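Long-range contacts in carbohydrate-binding protein (Flavonifractor plautii, PDB 6N1B), which removes the acetyl group from the N-acetylgalactosamine of the blood group A antigen, an early step in an enzymatic route from type A to universal type O blood: residues A[54-64]-A[121-132]; A[313-321]-A[398-406]. All blocks are in the same frame, centred on the assembly; numbering follows the deposited sequence.

In a five-bladed beta-propeller, the two contacts illustrate how neighbouring blades are joined near the axis and farther out. Contact 1 lies about 13 Å, centre to centre, from the middle of the chain and joins two innermost strands through a calcium ion. The strand carrying 121-132 also supplies His-117 and Cys-119 to the glycan pocket and Asp-120 to a second calcium site, so this contact borders the binding region. Contact 2, with its centre about 21 Å from that of the chain, packs helix 396-404, near the end of the modelled chain, against a loop leaving an outer strand. The centres of contact 1 and contact 2 lie about 28 Å apart, and the nearest atoms of contact 1 and contact 2 about 10 Å.

Contact 1: A[54-64]-A[121-132]; sequences HPDVVVLEEPW and ADMVYNAEYDAM. With CA (calcium ion), chain D.
Asp-56 meets Asp-122 and Met-123 through its carboxylate. OD2 accepts a nearly straight hydrogen bond from Met-123 N (2.8 Å, 168° at the hydrogen) on its anti side, while OD1 and OD2 chelate the calcium ion. Asp-122 adds OD1 at 2.4 Å from the metal; its CG lies anti to the backbone N (chi1 -176°), swinging the carboxylate in beside that of Asp-56. Asp-56 OD2 and Asp-122 OD1 are 3.0 Å apart, two acceptors whose proximity the shared metal probably makes tolerable. Arg-336 donates to both side chains. Asp-274 and four waters complete the site, one water lying farther from the metal and joining Val-57 O to Met-123 O.

Strands 52-60 and 116-126 are the innermost strands of adjacent propeller blades and run in nearly the same direction. Beyond the ion the backbones stand farther apart, CA to CA 5.2 Å at Asp-56 and Asp-122 but 6.8 Å at Val-58 and Val-124. Val-58 sends CG2 to Met-123 O and CG1 to the CE methyl of Met-132, while Leu-60 CD2 rests by Tyr-125 CG.

At the outer end Trp-64 NE1 donates to Asp-130 O (3.0 Å), which lies in the indole plane although the donor stands above the carbonyl plane; Arg-183 also reaches this oxygen. Tyr-125 turns its edge toward the indole face in a T-shaped pair, its OH held by Asp-130 OD1 at 2.6 Å. Bent at chi2 (-69°), Met-132 lays CG over the six-membered ring, 3.6 Å from its centroid, a CH-pi contact, with SD farther above the same ring in a Met-aromatic contact.

Contact 2: A[313-321]-A[398-406]; sequences EQVGTKPLL and EMMRVLLDD
Lys-318 reaches across to the last turn of helix 396-404, where NZ donates to Val-402 O at 2.9 Å. That turn ends in a Schellman motif: Asp-405 has positive phi, and the amides of Asp-405 and Asp-406 bond back to Val-402 O and Arg-401 O. Val-402 O therefore takes two donors, Lys-318 NZ and Asp-405 N, which approach from opposite faces of its carbonyl plane. A bend at chi3 (60°) curls the lysine chain toward the helix end, and the same ammonium makes a weak, 3.4 Å salt bridge to Asp-405 OD2. This positive charge may also offset the helix C-terminal dipole.

Leu-403 O is the next carbonyl to be met. Gly-316 CA lies 3.4 Å from it in a CA-H...O contact, the backbone coming this close because glycine has no side chain there, and a water links the same oxygen to Thr-317 N.

Beside these polar contacts, Val-315 CG1 fits among Met-400 CE, Leu-403 CD1 and Leu-404 CD2. Leu-403 CD2 turns instead to the carbonyls of Lys-318 and Pro-319, and Leu-320 CD1 touches Met-399 SD at 3.6 Å. Leu-303 of strand 300-306 backs both Met-399 and Leu-403, seating the helix against the neighbouring propeller blade. The loop's own bend is held by Gln-314: its OE1 accepts from Gly-260 N, and its NE2 donates to Gly-316 O in the carbonyl plane, at 2.9 Å.

Contact 1: A[54-64]-A[121-132]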
loop_
_atom_site.group_PDB
_atom_site.type_symbol
_atom_site.label_atom_id
_atom_site.label_comp_id
_atom_site.label_asym_id
_atom_site.label_seq_id
_atom_site.Cartn_x
_atom_site.Cartn_y
_atom_site.Cartn_z
ATOM N N HIS A 54 0.494 6.033 0.886
ATOM C CA HIS A 54 0.312 4.671 0.395
ATOM C C HIS A 54 1.617 3.884 0.160
ATOM O O HIS A 54 1.943 3.446 -0.948
ATOM C CB HIS A 54 -0.572 4.651 -0.841
ATOM C CG HIS A 54 -1.216 3.345 -1.214
ATOM N ND1 HIS A 54 -0.596 2.155 -1.608
ATOM C CD2 HIS A 54 -2.586 3.207 -1.293
ATOM C CE1 HIS A 54 -1.629 1.317 -1.901
ATOM N NE2 HIS A 54 -2.786 1.926 -1.690
ATOM N N PRO A 55 2.392 3.723 1.250
ATOM C CA PRO A 55 3.552 2.911 1.134
ATOM C C PRO A 55 3.168 1.444 0.921
ATOM O O PRO A 55 2.162 1.005 1.466
ATOM C CB PRO A 55 4.288 3.070 2.456
ATOM C CG PRO A 55 3.125 3.272 3.414
ATOM C CD PRO A 55 2.134 4.117 2.655
ATOM N N ASP A 56 4.114 0.682 0.359
ATOM C CA ASP A 56 4.088 -0.776 0.432
ATOM C C ASP A 56 5.530 -1.299 0.614
ATOM O O ASP A 56 6.368 -0.980 -0.275
ATOM C CB ASP A 56 3.383 -1.415 -0.754
ATOM C CG ASP A 56 2.960 -2.829 -0.376
ATOM O OD1 ASP A 56 2.280 -3.020 0.653
ATOM O OD2 ASP A 56 3.413 -3.802 -1.076
ATOM N N VAL A 57 5.732 -1.954 1.757
ATOM C CA VAL A 57 7.084 -2.317 2.102
ATOM C C VAL A 57 7.275 -3.822 1.963
ATOM O O VAL A 57 6.366 -4.594 2.299
ATOM C CB VAL A 57 7.349 -1.887 3.561
ATOM C CG1 VAL A 57 8.736 -2.284 4.025
ATOM C CG2 VAL A 57 7.256 -0.368 3.676
ATOM N N VAL A 58 8.428 -4.227 1.425
ATOM C CA VAL A 58 8.864 -5.608 1.347
ATOM C C VAL A 58 10.082 -5.767 2.279
ATOM O O VAL A 58 11.034 -5.014 2.133
ATOM C CB VAL A 58 9.237 -6.003 -0.090
ATOM C CG1 VAL A 58 9.803 -7.423 -0.099
ATOM C CG2 VAL A 58 8.060 -5.880 -1.076
ATOM N N VAL A 59 9.934 -6.678 3.233
ATOM C CA VAL A 59 11.022 -7.000 4.167
ATOM C C VAL A 59 11.556 -8.391 3.862
ATOM O O VAL A 59 10.801 -9.345 3.964
ATOM C CB VAL A 59 10.575 -6.908 5.665
ATOM C CG1 VAL A 59 11.793 -7.102 6.589
ATOM C CG2 VAL A 59 9.902 -5.577 5.904
ATOM N N LEU A 60 12.830 -8.533 3.581
ATOM C CA LEU A 60 13.447 -9.797 3.224
ATOM C C LEU A 60 14.425 -10.253 4.308
ATOM O O LEU A 60 15.005 -9.440 4.975
ATOM C CB LEU A 60 14.233 -9.554 1.944
ATOM C CG LEU A 60 13.494 -9.047 0.781
ATOM C CD1 LEU A 60 14.461 -8.685 -0.367
ATOM C CD2 LEU A 60 12.386 -9.976 0.265
ATOM N N GLU A 61 14.641 -11.582 4.286
ATOM C CA GLU A 61 15.516 -12.259 5.131
ATOM C C GLU A 61 17.010 -11.985 4.848
ATOM O O GLU A 61 17.914 -11.911 5.730
ATOM C CB GLU A 61 15.163 -13.849 4.974
ATOM C CG GLU A 61 13.800 -14.129 4.265
ATOM C CD GLU A 61 13.820 -13.818 2.733
ATOM O OE1 GLU A 61 14.920 -14.138 2.073
ATOM O OE2 GLU A 61 12.769 -13.297 2.224
ATOM N N GLU A 62 17.249 -11.817 3.582
ATOM C CA GLU A 62 18.584 -11.591 3.019
ATOM C C GLU A 62 18.490 -10.472 2.034
ATOM O O GLU A 62 17.456 -10.233 1.403
ATOM C CB GLU A 62 19.011 -12.866 2.317
ATOM C CG GLU A 62 19.222 -14.089 3.206
ATOM C CD GLU A 62 19.335 -15.361 2.404
ATOM O OE1 GLU A 62 19.371 -15.352 1.212
ATOM O OE2 GLU A 62 19.375 -16.362 3.110
ATOM N N PRO A 63 19.551 -9.673 1.916
ATOM C CA PRO A 63 19.513 -8.511 0.993
ATOM C C PRO A 63 19.291 -8.848 -0.463
ATOM O O PRO A 63 19.735 -9.875 -0.918
ATOM C CB PRO A 63 20.821 -7.789 1.242
ATOM C CG PRO A 63 21.761 -8.805 1.784
ATOM C CD PRO A 63 20.903 -9.840 2.520
ATOM N N TRP A 64 18.535 -7.971 -1.103
ATOM C CA TRP A 64 18.293 -8.018 -2.534
ATOM C C TRP A 64 18.836 -6.727 -3.122
ATOM O O TRP A 64 18.437 -5.660 -2.680
ATOM C CB TRP A 64 16.819 -8.148 -2.794
ATOM C CG TRP A 64 16.391 -8.283 -4.228
ATOM C CD1 TRP A 64 16.482 -9.415 -5.025
ATOM C CD2 TRP A 64 15.836 -7.271 -5.045
ATOM N NE1 TRP A 64 15.930 -9.152 -6.282
ATOM C CE2 TRP A 64 15.511 -7.874 -6.328
ATOM C CE3 TRP A 64 15.564 -5.928 -4.860
ATOM C CZ2 TRP A 64 15.049 -7.145 -7.357
ATOM C CZ3 TRP A 64 15.044 -5.203 -5.901
ATOM C CH2 TRP A 64 14.770 -5.853 -7.187
ATOM N N ALA A 121 0.153 1.842 -5.062
ATOM C CA ALA A 121 1.175 0.863 -5.360
ATOM C C ALA A 121 1.225 -0.244 -4.297
ATOM O O ALA A 121 1.085 -0.037 -3.111
ATOM C CB ALA A 121 2.505 1.493 -5.524
ATOM N N ASP A 122 1.612 -1.446 -4.751
ATOM C CA ASP A 122 1.868 -2.633 -3.888
ATOM C C ASP A 122 2.873 -3.518 -4.565
ATOM O O ASP A 122 2.790 -3.677 -5.802
ATOM C CB ASP A 122 0.527 -3.375 -3.651
ATOM C CG ASP A 122 0.608 -4.566 -2.706
ATOM O OD1 ASP A 122 0.467 -4.438 -1.404
ATOM O OD2 ASP A 122 0.873 -5.684 -3.252
ATOM N N MET A 123 3.869 -4.011 -3.819
ATOM C CA MET A 123 5.015 -4.721 -4.416
ATOM C C MET A 123 5.226 -6.036 -3.676
ATOM O O MET A 123 5.138 -6.141 -2.449
ATOM C CB MET A 123 6.229 -3.816 -4.307
ATOM C CG MET A 123 7.542 -4.353 -4.870
ATOM S SD MET A 123 8.787 -3.111 -5.104
ATOM C CE MET A 123 9.173 -2.730 -3.415
ATOM N N VAL A 124 5.568 -7.031 -4.507
ATOM C CA VAL A 124 5.861 -8.397 -4.062
ATOM C C VAL A 124 7.256 -8.834 -4.489
ATOM O O VAL A 124 7.637 -8.564 -5.612
ATOM C CB VAL A 124 4.816 -9.340 -4.680
ATOM C CG1 VAL A 124 4.914 -10.772 -4.126
ATOM C CG2 VAL A 124 3.476 -8.878 -4.392
ATOM N N TYR A 125 7.946 -9.535 -3.602
ATOM C CA TYR A 125 9.149 -10.272 -3.988
ATOM C C TYR A 125 8.790 -11.631 -4.541
ATOM O O TYR A 125 8.049 -12.390 -3.912
ATOM C CB TYR A 125 10.065 -10.449 -2.785
ATOM C CG TYR A 125 11.306 -11.245 -3.102
ATOM C CD1 TYR A 125 12.225 -10.759 -3.995
ATOM C CD2 TYR A 125 11.502 -12.476 -2.561
ATOM C CE1 TYR A 125 13.358 -11.430 -4.330
ATOM C CE2 TYR A 125 12.672 -13.219 -2.849
ATOM C CZ TYR A 125 13.584 -12.728 -3.754
ATOM O OH TYR A 125 14.695 -13.499 -4.088
ATOM N N ASN A 126 9.240 -11.893 -5.755
ATOM C CA ASN A 126 9.031 -13.167 -6.445
ATOM C C ASN A 126 10.361 -13.988 -6.273
ATOM O O ASN A 126 11.348 -13.682 -6.889
ATOM C CB ASN A 126 8.740 -12.920 -7.925
ATOM C CG ASN A 126 8.375 -14.189 -8.642
ATOM O OD1 ASN A 126 9.050 -15.190 -8.485
ATOM N ND2 ASN A 126 7.376 -14.111 -9.558
ATOM N N ALA A 127 10.290 -14.942 -5.376
ATOM C CA ALA A 127 11.512 -15.748 -5.073
ATOM C C ALA A 127 11.962 -16.556 -6.249
ATOM O O ALA A 127 13.161 -16.721 -6.468
ATOM C CB ALA A 127 11.233 -16.628 -3.840
ATOM N N GLU A 128 11.033 -17.139 -6.996
ATOM C CA GLU A 128 11.437 -17.974 -8.107
ATOM C C GLU A 128 12.239 -17.236 -9.171
ATOM O O GLU A 128 13.084 -17.814 -9.798
ATOM C CB GLU A 128 10.118 -18.593 -8.716
ATOM C CG GLU A 128 10.318 -19.550 -9.846
ATOM C CD GLU A 128 10.561 -20.928 -9.286
ATOM O OE1 GLU A 128 10.313 -21.109 -8.037
ATOM O OE2 GLU A 128 10.914 -21.790 -10.097
ATOM N N TYR A 129 11.920 -15.958 -9.387
ATOM C CA TYR A 129 12.573 -15.174 -10.375
ATOM C C TYR A 129 13.630 -14.240 -9.742
ATOM O O TYR A 129 14.314 -13.478 -10.505
ATOM C CB TYR A 129 11.544 -14.329 -11.175
ATOM C CG TYR A 129 10.752 -15.168 -12.125
ATOM C CD1 TYR A 129 9.705 -16.052 -11.660
ATOM C CD2 TYR A 129 10.946 -15.087 -13.468
ATOM C CE1 TYR A 129 8.925 -16.768 -12.544
ATOM C CE2 TYR A 129 10.175 -15.867 -14.397
ATOM C CZ TYR A 129 9.163 -16.666 -13.924
ATOM O OH TYR A 129 8.392 -17.414 -14.802
ATOM N N ASP A 130 13.734 -14.198 -8.408
ATOM C CA ASP A 130 14.543 -13.301 -7.625
ATOM C C ASP A 130 14.344 -11.826 -8.125
ATOM O O ASP A 130 15.302 -11.129 -8.498
ATOM C CB ASP A 130 15.985 -13.724 -7.700
ATOM C CG ASP A 130 16.878 -12.950 -6.755
ATOM O OD1 ASP A 130 16.466 -12.523 -5.669
ATOM O OD2 ASP A 130 18.141 -12.916 -7.083
ATOM N N ALA A 131 13.101 -11.426 -8.164
ATOM C CA ALA A 131 12.687 -10.157 -8.818
ATOM C C ALA A 131 11.563 -9.530 -8.010
ATOM O O ALA A 131 10.787 -10.272 -7.381
ATOM C CB ALA A 131 12.202 -10.381 -10.241
ATOM N N MET A 132 11.485 -8.218 -7.989
ATOM C CA MET A 132 10.337 -7.487 -7.458
ATOM C C MET A 132 9.323 -7.211 -8.547
ATOM O O MET A 132 9.631 -6.898 -9.687
ATOM C CB MET A 132 10.802 -6.126 -6.856
ATOM C CG MET A 132 11.725 -6.259 -5.607
ATOM S SD MET A 132 10.873 -6.887 -4.185
ATOM C CE MET A 132 12.291 -6.913 -3.078
HETATM CA CA CA D . 1.941 -5.406 0.282
HETATM O O HOH W 1 1.390 4.064 -3.541
HETATM O O HOH W 2 4.664 -5.916 0.432
HETATM O O HOH W 3 2.665 -6.797 -1.592
HETATM O O HOH W 4 2.696 -5.761 2.473
HETATM O O HOH W 5 0.710 -7.461 0.161
#

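Contact 2: A[313-321]-A[398-406]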
loop_
_atom_site.group_PDB
_atom_site.type_symbol
_atom_site.label_atom_id
_atom_site.label_comp_id
_atom_site.label_asym_id
_atom_site.label_seq_id
_atom_site.Cartn_x
_atom_site.Cartn_y
_atom_site.Cartn_z
ATOM N N GLU A 313 -12.475 -12.545 9.408
ATOM C CA GLU A 313 -13.129 -12.065 10.646
ATOM C C GLU A 313 -12.281 -10.948 11.211
ATOM O O GLU A 313 -11.114 -11.125 11.516
ATOM C CB GLU A 313 -13.326 -13.199 11.648
ATOM C CG GLU A 313 -14.148 -12.774 12.900
ATOM C CD GLU A 313 -14.367 -13.958 13.820
ATOM O OE1 GLU A 313 -15.396 -14.439 13.806
ATOM O OE2 GLU A 313 -13.571 -14.350 14.636
ATOM N N GLN A 314 -12.923 -9.837 11.484
ATOM C CA GLN A 314 -12.278 -8.714 12.137
ATOM C C GLN A 314 -11.866 -9.106 13.511
ATOM O O GLN A 314 -12.556 -9.809 14.219
ATOM C CB GLN A 314 -13.239 -7.563 12.168
ATOM C CG GLN A 314 -12.633 -6.261 12.833
ATOM C CD GLN A 314 -13.676 -5.145 12.725
ATOM O OE1 GLN A 314 -14.068 -4.766 11.624
ATOM N NE2 GLN A 314 -14.055 -4.595 13.871
ATOM N N VAL A 315 -10.678 -8.597 13.944
ATOM C CA VAL A 315 -10.164 -8.855 15.319
ATOM C C VAL A 315 -10.674 -7.723 16.251
ATOM O O VAL A 315 -10.214 -6.580 16.147
ATOM C CB VAL A 315 -8.663 -8.869 15.334
ATOM C CG1 VAL A 315 -8.197 -9.114 16.786
ATOM C CG2 VAL A 315 -8.112 -9.921 14.401
ATOM N N GLY A 316 -11.617 -8.035 17.107
ATOM C CA GLY A 316 -12.162 -7.110 18.061
ATOM C C GLY A 316 -13.092 -6.056 17.435
ATOM O O GLY A 316 -13.270 -6.078 16.204
ATOM N N THR A 317 -13.559 -5.119 18.212
ATOM C CA THR A 317 -14.315 -4.003 17.823
ATOM C C THR A 317 -13.495 -2.728 17.647
ATOM O O THR A 317 -13.920 -1.710 17.099
ATOM C CB THR A 317 -15.494 -3.684 18.753
ATOM O OG1 THR A 317 -14.954 -3.451 20.053
ATOM C CG2 THR A 317 -16.451 -4.802 18.787
ATOM N N LYS A 318 -12.288 -2.737 18.313
ATOM C CA LYS A 318 -11.501 -1.578 18.477
ATOM C C LYS A 318 -10.599 -1.304 17.264
ATOM O O LYS A 318 -10.091 -2.250 16.653
ATOM C CB LYS A 318 -10.646 -1.698 19.775
ATOM C CG LYS A 318 -11.558 -1.708 21.008
ATOM C CD LYS A 318 -10.859 -2.114 22.281
ATOM C CE LYS A 318 -9.740 -1.202 22.632
ATOM N NZ LYS A 318 -9.172 -1.709 23.997
ATOM N N PRO A 319 -10.276 -0.041 16.990
ATOM C CA PRO A 319 -9.324 0.281 15.904
ATOM C C PRO A 319 -7.927 -0.139 16.248
ATOM O O PRO A 319 -7.490 -0.104 17.399
ATOM C CB PRO A 319 -9.415 1.800 15.746
ATOM C CG PRO A 319 -9.942 2.238 17.070
ATOM C CD PRO A 319 -10.757 1.153 17.634
ATOM N N LEU A 320 -7.218 -0.582 15.219
ATOM C CA LEU A 320 -5.806 -0.803 15.305
ATOM C C LEU A 320 -5.036 0.521 15.341
ATOM O O LEU A 320 -3.958 0.559 16.026
ATOM C CB LEU A 320 -5.352 -1.637 14.049
ATOM C CG LEU A 320 -3.914 -1.954 13.859
ATOM C CD1 LEU A 320 -3.432 -2.867 15.004
ATOM C CD2 LEU A 320 -3.646 -2.591 12.506
ATOM N N LEU A 321 -5.456 1.554 14.683
ATOM C CA LEU A 321 -4.717 2.809 14.661
ATOM C C LEU A 321 -5.759 3.875 14.353
ATOM O O LEU A 321 -6.578 3.704 13.430
ATOM C CB LEU A 321 -3.591 2.813 13.650
ATOM C CG LEU A 321 -2.455 3.820 13.841
ATOM C CD1 LEU A 321 -1.707 3.471 15.112
ATOM C CD2 LEU A 321 -1.566 3.875 12.660
ATOM N N GLU A 398 0.623 -8.098 22.478
ATOM C CA GLU A 398 0.072 -6.947 23.150
ATOM C C GLU A 398 -0.967 -6.208 22.301
ATOM O O GLU A 398 -1.987 -5.704 22.811
ATOM C CB GLU A 398 1.221 -5.949 23.575
ATOM C CG GLU A 398 2.111 -6.546 24.632
ATOM C CD GLU A 398 1.493 -6.728 25.972
ATOM O OE1 GLU A 398 0.440 -6.143 26.311
ATOM O OE2 GLU A 398 2.146 -7.457 26.808
ATOM N N MET A 399 -0.718 -6.169 21.006
ATOM C CA MET A 399 -1.680 -5.595 20.073
ATOM C C MET A 399 -3.036 -6.324 20.193
ATOM O O MET A 399 -4.108 -5.676 20.315
ATOM C CB MET A 399 -1.173 -5.693 18.680
ATOM C CG MET A 399 -2.175 -5.214 17.592
ATOM S SD MET A 399 -1.715 -5.840 15.937
ATOM C CE MET A 399 -2.033 -7.546 16.139
ATOM N N MET A 400 -2.988 -7.651 20.113
ATOM C CA MET A 400 -4.235 -8.485 20.208
ATOM C C MET A 400 -4.953 -8.245 21.549
ATOM O O MET A 400 -6.179 -8.147 21.559
ATOM C CB MET A 400 -3.874 -9.925 20.056
ATOM C CG MET A 400 -3.390 -10.311 18.656
ATOM S SD MET A 400 -4.607 -10.141 17.342
ATOM C CE MET A 400 -5.610 -11.587 17.671
ATOM N N ARG A 401 -4.197 -8.088 22.611
ATOM C CA ARG A 401 -4.801 -7.877 23.944
ATOM C C ARG A 401 -5.619 -6.561 23.911
ATOM O O ARG A 401 -6.778 -6.483 24.441
ATOM C CB ARG A 401 -3.767 -7.839 25.055
ATOM C CG ARG A 401 -3.170 -9.169 25.285
ATOM C CD ARG A 401 -2.058 -9.150 26.322
ATOM N NE ARG A 401 -1.672 -10.504 26.554
ATOM C CZ ARG A 401 -0.698 -10.876 27.322
ATOM N NH1 ARG A 401 0.049 -10.003 28.007
ATOM N NH2 ARG A 401 -0.468 -12.123 27.485
ATOM N N VAL A 402 -5.060 -5.534 23.280
ATOM C CA VAL A 402 -5.784 -4.270 23.200
ATOM C C VAL A 402 -6.989 -4.427 22.280
ATOM O O VAL A 402 -8.119 -3.992 22.623
ATOM C CB VAL A 402 -4.918 -3.115 22.730
ATOM C CG1 VAL A 402 -5.676 -1.854 22.465
ATOM C CG2 VAL A 402 -3.789 -2.866 23.737
ATOM N N LEU A 403 -6.831 -5.006 21.083
ATOM C CA LEU A 403 -7.934 -5.127 20.181
ATOM C C LEU A 403 -9.120 -5.888 20.729
ATOM O O LEU A 403 -10.300 -5.558 20.448
ATOM C CB LEU A 403 -7.459 -5.764 18.890
ATOM C CG LEU A 403 -6.456 -5.010 18.033
ATOM C CD1 LEU A 403 -6.039 -5.849 16.821
ATOM C CD2 LEU A 403 -7.029 -3.680 17.582
ATOM N N LEU A 404 -8.816 -6.962 21.483
ATOM C CA LEU A 404 -9.827 -7.833 21.981
ATOM C C LEU A 404 -10.270 -7.459 23.397
ATOM O O LEU A 404 -11.167 -8.123 23.966
ATOM C CB LEU A 404 -9.264 -9.267 22.049
ATOM C CG LEU A 404 -8.983 -9.907 20.719
ATOM C CD1 LEU A 404 -8.149 -11.159 20.853
ATOM C CD2 LEU A 404 -10.285 -10.171 19.964
ATOM N N ASP A 405 -9.700 -6.435 23.974
ATOM C CA ASP A 405 -9.958 -6.101 25.395
ATOM C C ASP A 405 -9.794 -7.300 26.282
ATOM O O ASP A 405 -10.647 -7.596 27.127
ATOM C CB ASP A 405 -11.335 -5.531 25.640
ATOM C CG ASP A 405 -11.309 -4.332 26.315
ATOM O OD1 ASP A 405 -10.813 -4.344 27.443
ATOM O OD2 ASP A 405 -11.662 -3.400 25.604
ATOM N N ASP A 406 -8.693 -8.039 26.084
ATOM C CA ASP A 406 -8.442 -9.322 26.809
ATOM C C ASP A 406 -6.976 -9.253 27.259
ATOM O O ASP A 406 -6.056 -9.583 26.519
ATOM C CB ASP A 406 -8.587 -10.498 25.838
ATOM C CG ASP A 406 -8.354 -11.831 26.489
ATOM O OD1 ASP A 406 -8.023 -11.844 27.702
ATOM O OD2 ASP A 406 -8.539 -12.874 25.810
HETATM O O HOH W 6 -12.863 -5.775 21.054
#